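Local structure of uncharacterized protein (Pyrococcus furiosus, 3IDU) at residues Ala35-His40 with Leu78-Thr83; Val54-Asn59 with Tyr90-Thr95. The protein is of unknown function; this piece of it is a CARDB domain, an all-beta module that binds a pair of manganese ions. One frame throughout, in Å; residues are numbered along the deposited sequence.

Contact 1: residues Ala35-His40 with Leu78-Thr83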
loop_
_atom_site.group_PDB
_atom_site.type_symbol
_atom_site.label_atom_id
_atom_site.label_comp_id
_atom_site.label_asym_id
_atom_site.label_seq_id
_atom_site.Cartn_x
_atom_site.Cartn_y
_atom_site.Cartn_z
ATOM N N ALA A 35 -10.171 3.082 -13.846
ATOM C CA ALA A 35 -8.734 2.931 -13.656
ATOM C C ALA A 35 -8.482 1.844 -12.614
ATOM O O ALA A 35 -9.149 1.796 -11.579
ATOM C CB ALA A 35 -8.119 4.252 -13.205
ATOM N N GLU A 36 -7.517 0.972 -12.890
ATOM C CA GLU A 36 -7.196 -0.116 -11.975
ATOM C C GLU A 36 -5.835 0.086 -11.316
ATOM O O GLU A 36 -4.826 0.276 -11.997
ATOM C CB GLU A 36 -7.222 -1.452 -12.727
ATOM C CG GLU A 36 -8.563 -1.756 -13.391
ATOM C CD GLU A 36 -8.561 -3.058 -14.175
ATOM O OE1 GLU A 36 -9.609 -3.397 -14.765
ATOM O OE2 GLU A 36 -7.516 -3.741 -14.202
ATOM N N TYR A 37 -5.815 0.050 -9.987
ATOM C CA TYR A 37 -4.574 0.222 -9.239
ATOM C C TYR A 37 -4.268 -1.007 -8.410
ATOM O O TYR A 37 -5.150 -1.818 -8.139
ATOM C CB TYR A 37 -4.656 1.438 -8.314
ATOM C CG TYR A 37 -4.683 2.761 -9.039
ATOM C CD1 TYR A 37 -5.871 3.271 -9.563
ATOM C CD2 TYR A 37 -3.512 3.490 -9.230
ATOM C CE1 TYR A 37 -5.888 4.480 -10.261
ATOM C CE2 TYR A 37 -3.517 4.695 -9.924
ATOM C CZ TYR A 37 -4.706 5.183 -10.438
ATOM O OH TYR A 37 -4.704 6.368 -11.137
ATOM N N GLU A 38 -3.010 -1.149 -8.013
ATOM C CA GLU A 38 -2.613 -2.283 -7.197
ATOM C C GLU A 38 -1.844 -1.813 -5.977
ATOM O O GLU A 38 -0.978 -0.941 -6.067
ATOM C CB GLU A 38 -1.734 -3.253 -7.993
ATOM C CG GLU A 38 -2.344 -3.733 -9.299
ATOM C CD GLU A 38 -1.513 -4.815 -9.959
ATOM O OE1 GLU A 38 -0.281 -4.636 -10.069
ATOM O OE2 GLU A 38 -2.092 -5.841 -10.376
ATOM N N VAL A 39 -2.180 -2.389 -4.831
ATOM C CA VAL A 39 -1.492 -2.063 -3.597
ATOM C C VAL A 39 -0.663 -3.299 -3.268
ATOM O O VAL A 39 -1.210 -4.375 -3.042
ATOM C CB VAL A 39 -2.482 -1.778 -2.450
ATOM C CG1 VAL A 39 -1.714 -1.500 -1.167
ATOM C CG2 VAL A 39 -3.362 -0.575 -2.808
ATOM N N HIS A 40 0.658 -3.145 -3.288
ATOM C CA HIS A 40 1.566 -4.245 -2.986
ATOM C C HIS A 40 1.967 -4.170 -1.516
ATOM O O HIS A 40 2.690 -3.263 -1.111
ATOM C CB HIS A 40 2.816 -4.160 -3.871
ATOM C CG HIS A 40 2.545 -4.408 -5.323
ATOM N ND1 HIS A 40 3.151 -5.423 -6.030
ATOM C CD2 HIS A 40 1.705 -3.794 -6.191
ATOM C CE1 HIS A 40 2.695 -5.426 -7.271
ATOM N NE2 HIS A 40 1.816 -4.448 -7.394
ATOM N N LEU A 78 -3.169 -6.241 -3.588
ATOM C CA LEU A 78 -4.550 -5.857 -3.350
ATOM C C LEU A 78 -4.941 -4.951 -4.501
ATOM O O LEU A 78 -4.133 -4.150 -4.966
ATOM C CB LEU A 78 -4.660 -5.093 -2.032
ATOM C CG LEU A 78 -4.048 -5.773 -0.805
ATOM C CD1 LEU A 78 -4.300 -4.902 0.415
ATOM C CD2 LEU A 78 -4.656 -7.154 -0.615
ATOM N N THR A 79 -6.171 -5.069 -4.971
ATOM C CA THR A 79 -6.592 -4.236 -6.081
ATOM C C THR A 79 -7.812 -3.403 -5.749
ATOM O O THR A 79 -8.576 -3.723 -4.838
ATOM C CB THR A 79 -6.920 -5.088 -7.318
ATOM O OG1 THR A 79 -8.003 -5.972 -7.007
ATOM C CG2 THR A 79 -5.708 -5.901 -7.742
ATOM N N PHE A 80 -7.976 -2.317 -6.488
ATOM C CA PHE A 80 -9.128 -1.446 -6.320
ATOM C C PHE A 80 -9.290 -0.624 -7.587
ATOM O O PHE A 80 -8.305 -0.184 -8.187
ATOM C CB PHE A 80 -8.974 -0.529 -5.093
ATOM C CG PHE A 80 -7.914 0.531 -5.238
ATOM C CD1 PHE A 80 -6.597 0.275 -4.865
ATOM C CD2 PHE A 80 -8.238 1.794 -5.734
ATOM C CE1 PHE A 80 -5.617 1.263 -4.980
ATOM C CE2 PHE A 80 -7.267 2.789 -5.855
ATOM C CZ PHE A 80 -5.953 2.523 -5.476
ATOM N N ASN A 81 -10.535 -0.444 -8.008
ATOM C CA ASN A 81 -10.812 0.339 -9.203
ATOM C C ASN A 81 -11.229 1.737 -8.787
ATOM O O ASN A 81 -11.794 1.935 -7.713
ATOM C CB ASN A 81 -11.931 -0.302 -10.029
ATOM C CG ASN A 81 -11.623 -1.737 -10.418
ATOM O OD1 ASN A 81 -10.476 -2.085 -10.714
ATOM N ND2 ASN A 81 -12.654 -2.577 -10.434
ATOM N N TRP A 82 -10.941 2.709 -9.643
ATOM C CA TRP A 82 -11.295 4.088 -9.366
ATOM C C TRP A 82 -11.698 4.817 -10.639
ATOM O O TRP A 82 -10.918 4.918 -11.588
ATOM C CB TRP A 82 -10.126 4.817 -8.704
ATOM C CG TRP A 82 -10.403 6.266 -8.424
ATOM C CD1 TRP A 82 -11.552 6.797 -7.908
ATOM C CD2 TRP A 82 -9.499 7.361 -8.597
ATOM N NE1 TRP A 82 -11.416 8.156 -7.747
ATOM C CE2 TRP A 82 -10.165 8.529 -8.162
ATOM C CE3 TRP A 82 -8.187 7.470 -9.079
ATOM C CZ2 TRP A 82 -9.564 9.790 -8.191
ATOM C CZ3 TRP A 82 -7.587 8.724 -9.106
ATOM C CH2 TRP A 82 -8.279 9.869 -8.664
ATOM N N THR A 83 -12.925 5.324 -10.645
ATOM C CA THR A 83 -13.449 6.060 -11.785
ATOM C C THR A 83 -13.650 7.511 -11.366
ATOM O O THR A 83 -14.692 7.863 -10.808
ATOM C CB THR A 83 -14.800 5.482 -12.246
ATOM O OG1 THR A 83 -14.673 4.067 -12.444
ATOM C CG2 THR A 83 -15.232 6.129 -13.554
#
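In the three-stranded antiparallel sheet of the CARDB domain, Tyr37 of the central strand pairs with Phe80 of the outermost strand 75-82, and the short strand axes run at 154° to each other. Ala35-Trp82, Tyr37-Phe80 and Val39-Leu78 are the hydrogen-bonded pairs. Tyr37 N reaches Phe80 O at 3.1 Å almost straight, whereas the return bond from Phe80 N to Tyr37 O is weak. At the end of the pairing Ala35 N meets Trp82 O from well above the carbonyl plane, 46° out of it. The buried face carries the aromatic contact. Phe80 holds its CG between the backbone N and the carbonyl carbon (chi1 69°), which swings the ring toward the neighbouring strand. Tyr37 CB sits over its face, 3.7 Å from the ring centroid, a CH-pi contact. The two rings, though nearly parallel, are too far offset to overlap much, their centroids being 5.5 Å apart. Val39 CG2 comes to the Phe80 ring edge, 3.6 Å from CE1. This face looks into the interior of a two-sheet, immunoglobulin-like sandwich of the E-set clan, where Phe80 also meets Val56 and Trp66. Tyr37 CE1 approaches the indole edge at Trp82 CE3, 4.0 Å away, while Tyr37 OH is hydrogen-bonded to Pro26 O. On the other face, Glu36 and Asn81 run alongside each other, with Glu36 CG 3.3 Å from Asn81 OD1.

Contact 2: residues Val54-Asn59 with Tyr90-Thr95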
loop_
_atom_site.group_PDB
_atom_site.type_symbol
_atom_site.label_atom_id
_atom_site.label_comp_id
_atom_site.label_asym_id
_atom_site.label_seq_id
_atom_site.Cartn_x
_atom_site.Cartn_y
_atom_site.Cartn_z
ATOM N N VAL A 54 -4.924 -2.521 6.026
ATOM C CA VAL A 54 -4.356 -1.772 4.920
ATOM C C VAL A 54 -5.457 -0.791 4.518
ATOM O O VAL A 54 -6.638 -1.155 4.462
ATOM C CB VAL A 54 -4.005 -2.691 3.723
ATOM C CG1 VAL A 54 -3.480 -1.859 2.555
ATOM C CG2 VAL A 54 -2.958 -3.712 4.150
ATOM N N ARG A 55 -5.071 0.451 4.259
ATOM C CA ARG A 55 -6.025 1.478 3.889
ATOM C C ARG A 55 -5.516 2.296 2.714
ATOM O O ARG A 55 -4.313 2.544 2.581
ATOM C CB ARG A 55 -6.287 2.415 5.081
ATOM C CG ARG A 55 -6.800 1.728 6.355
ATOM C CD ARG A 55 -7.027 2.747 7.475
ATOM N NE ARG A 55 -7.557 2.173 8.716
ATOM C CZ ARG A 55 -6.836 1.513 9.621
ATOM N NH1 ARG A 55 -5.538 1.325 9.438
ATOM N NH2 ARG A 55 -7.412 1.058 10.728
ATOM N N VAL A 56 -6.442 2.694 1.849
ATOM C CA VAL A 56 -6.116 3.528 0.701
ATOM C C VAL A 56 -6.923 4.813 0.849
ATOM O O VAL A 56 -8.116 4.784 1.145
ATOM C CB VAL A 56 -6.460 2.833 -0.645
ATOM C CG1 VAL A 56 -6.512 3.866 -1.771
ATOM C CG2 VAL A 56 -5.399 1.795 -0.970
ATOM N N TYR A 57 -6.237 5.934 0.661
ATOM C CA TYR A 57 -6.819 7.263 0.765
ATOM C C TYR A 57 -6.622 7.990 -0.551
ATOM O O TYR A 57 -5.620 7.788 -1.236
ATOM C CB TYR A 57 -6.103 8.083 1.841
ATOM C CG TYR A 57 -6.166 7.533 3.243
ATOM C CD1 TYR A 57 -7.180 7.917 4.115
ATOM C CD2 TYR A 57 -5.192 6.650 3.711
ATOM C CE1 TYR A 57 -7.226 7.445 5.416
ATOM C CE2 TYR A 57 -5.233 6.170 5.014
ATOM C CZ TYR A 57 -6.251 6.571 5.862
ATOM O OH TYR A 57 -6.287 6.092 7.150
ATOM N N ILE A 58 -7.576 8.846 -0.891
ATOM C CA ILE A 58 -7.494 9.651 -2.099
ATOM C C ILE A 58 -7.684 11.082 -1.601
ATOM O O ILE A 58 -8.749 11.427 -1.095
ATOM C CB ILE A 58 -8.588 9.250 -3.101
ATOM C CG1 ILE A 58 -8.332 7.812 -3.571
ATOM C CG2 ILE A 58 -8.609 10.221 -4.276
ATOM C CD1 ILE A 58 -9.361 7.273 -4.540
ATOM N N ASN A 59 -6.641 11.899 -1.742
ATOM C CA ASN A 59 -6.653 13.279 -1.263
ATOM C C ASN A 59 -7.046 13.357 0.214
ATOM O O ASN A 59 -7.835 14.211 0.627
ATOM C CB ASN A 59 -7.566 14.157 -2.131
ATOM C CG ASN A 59 -6.829 14.754 -3.322
ATOM O OD1 ASN A 59 -5.633 14.518 -3.501
ATOM N ND2 ASN A 59 -7.534 15.534 -4.136
ATOM N N TYR A 90 -4.521 14.508 -7.997
ATOM C CA TYR A 90 -4.913 13.748 -6.818
ATOM C C TYR A 90 -3.743 12.978 -6.213
ATOM O O TYR A 90 -2.870 12.492 -6.932
ATOM C CB TYR A 90 -6.033 12.771 -7.187
ATOM C CG TYR A 90 -7.320 13.436 -7.624
ATOM C CD1 TYR A 90 -8.366 13.634 -6.723
ATOM C CD2 TYR A 90 -7.492 13.873 -8.937
ATOM C CE1 TYR A 90 -9.553 14.249 -7.118
ATOM C CE2 TYR A 90 -8.673 14.491 -9.344
ATOM C CZ TYR A 90 -9.699 14.674 -8.431
ATOM O OH TYR A 90 -10.869 15.280 -8.831
ATOM N N ARG A 91 -3.731 12.874 -4.887
ATOM C CA ARG A 91 -2.681 12.148 -4.177
ATOM C C ARG A 91 -3.265 10.891 -3.540
ATOM O O ARG A 91 -4.175 10.966 -2.716
ATOM C CB ARG A 91 -2.060 13.034 -3.092
ATOM C CG ARG A 91 -1.056 12.305 -2.198
ATOM C CD ARG A 91 -0.412 13.237 -1.167
ATOM N NE ARG A 91 0.383 14.298 -1.785
ATOM C CZ ARG A 91 -0.096 15.479 -2.173
ATOM N NH1 ARG A 91 -1.381 15.765 -2.008
ATOM N NH2 ARG A 91 0.712 16.376 -2.726
ATOM N N ILE A 92 -2.752 9.734 -3.941
ATOM C CA ILE A 92 -3.222 8.468 -3.388
ATOM C C ILE A 92 -2.239 8.038 -2.303
ATOM O O ILE A 92 -1.029 8.044 -2.518
ATOM C CB ILE A 92 -3.281 7.340 -4.462
ATOM C CG1 ILE A 92 -4.335 7.660 -5.528
ATOM C CG2 ILE A 92 -3.679 6.017 -3.810
ATOM C CD1 ILE A 92 -4.086 8.925 -6.301
ATOM N N ASN A 93 -2.763 7.687 -1.134
ATOM C CA ASN A 93 -1.930 7.227 -0.039
ATOM C C ASN A 93 -2.379 5.828 0.331
ATOM O O ASN A 93 -3.562 5.506 0.262
ATOM C CB ASN A 93 -2.060 8.123 1.204
ATOM C CG ASN A 93 -1.244 9.402 1.104
ATOM O OD1 ASN A 93 -1.793 10.502 1.112
ATOM N ND2 ASN A 93 0.074 9.260 1.017
ATOM N N ALA A 94 -1.421 4.991 0.706
ATOM C CA ALA A 94 -1.723 3.637 1.128
ATOM C C ALA A 94 -0.969 3.448 2.433
ATOM O O ALA A 94 0.184 3.862 2.555
ATOM C CB ALA A 94 -1.253 2.634 0.085
ATOM N N THR A 95 -1.624 2.855 3.420
ATOM C CA THR A 95 -0.976 2.634 4.705
ATOM C C THR A 95 -1.212 1.219 5.200
ATOM O O THR A 95 -2.226 0.597 4.882
ATOM C CB THR A 95 -1.513 3.590 5.791
ATOM O OG1 THR A 95 -2.856 3.220 6.135
ATOM C CG2 THR A 95 -1.511 5.029 5.288
HETATM O O HOH W 1 -3.405 1.013 7.902
#
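Asn59 and Tyr90 meet where strand 49-58 ends beside strand 88-96, its nearly antiparallel neighbour in the larger sheet of the E-set sandwich. Asn59 ND2 stands 3.3 Å from Tyr90 CD1, with amide and ring planes only 20° apart, although the side chains cross at about a right angle. Two bonds fix Asn59: its backbone N donates to Arg91 O, and its OD1 accepts from Arg91 N at 2.9 Å, so a side-chain oxygen continues the pairing where the strand turns off. Ile58 CG2 also touches Tyr90 CD1, and from the facing sheet Trp82 packs edge-to-face with the Tyr90 ring. Losing the ring, as with an alanine here, is likely to leave the Asn59 amide without its flat neighbour and to open a gap beside Ile58 and Trp82. Further along, on the interior face, Val56 CG1 is 4.1 Å from Ile92 CG2. Tyr57 and Asn93 form a hydrogen-bonded pair on the other face; Tyr57 N to Asn93 O is 2.7 Å, with an N-H...O angle of 170°. Tyr57 CG, anti to the carbonyl carbon (chi1 -61°), places the ring on the Asn93 and Thr95 side. At the ring edge, Tyr57 CE2 lies 3.9 Å from Thr95 CG2. Beyond this shell, Glu98 OE1 is hydrogen-bonded to both Tyr57 OH and Thr95 OG1, and Glu99 forms a salt bridge with Arg55 NH2. The side chain of Arg55 is about 7 Å from that of Asp97, a manganese ligand; one water donates to Thr95 OG1 at 2.9 Å and accepts a weak bond from Arg55 NH1, lying in the guanidinium plane at its edge.

How the contacts relate
Contacts 1 and 2 each join two antiparallel strands, one pair from each sheet of the sandwich, burying similar areas, 552 and 548 Å². Both are partly buried, one face in the core between the sheets and the other toward solvent. Their inward faces meet directly, Val39 CG2 lying 3.6 Å from Val56 CG2. Along the chain the segments alternate, so the links 35-43 to 49-58 and 75-82 to 88-96 both pass between sheets. Inward, contact 1 supplies aromatic rings and contact 2 mainly aliphatic groups, Tyr90 against Trp82 excepted. Both turn polar side chains outward: Glu, Thr and Asn in contact 1, whereas contact 2's include Arg55, Tyr57 and Thr95, tied to Glu98 and Glu99.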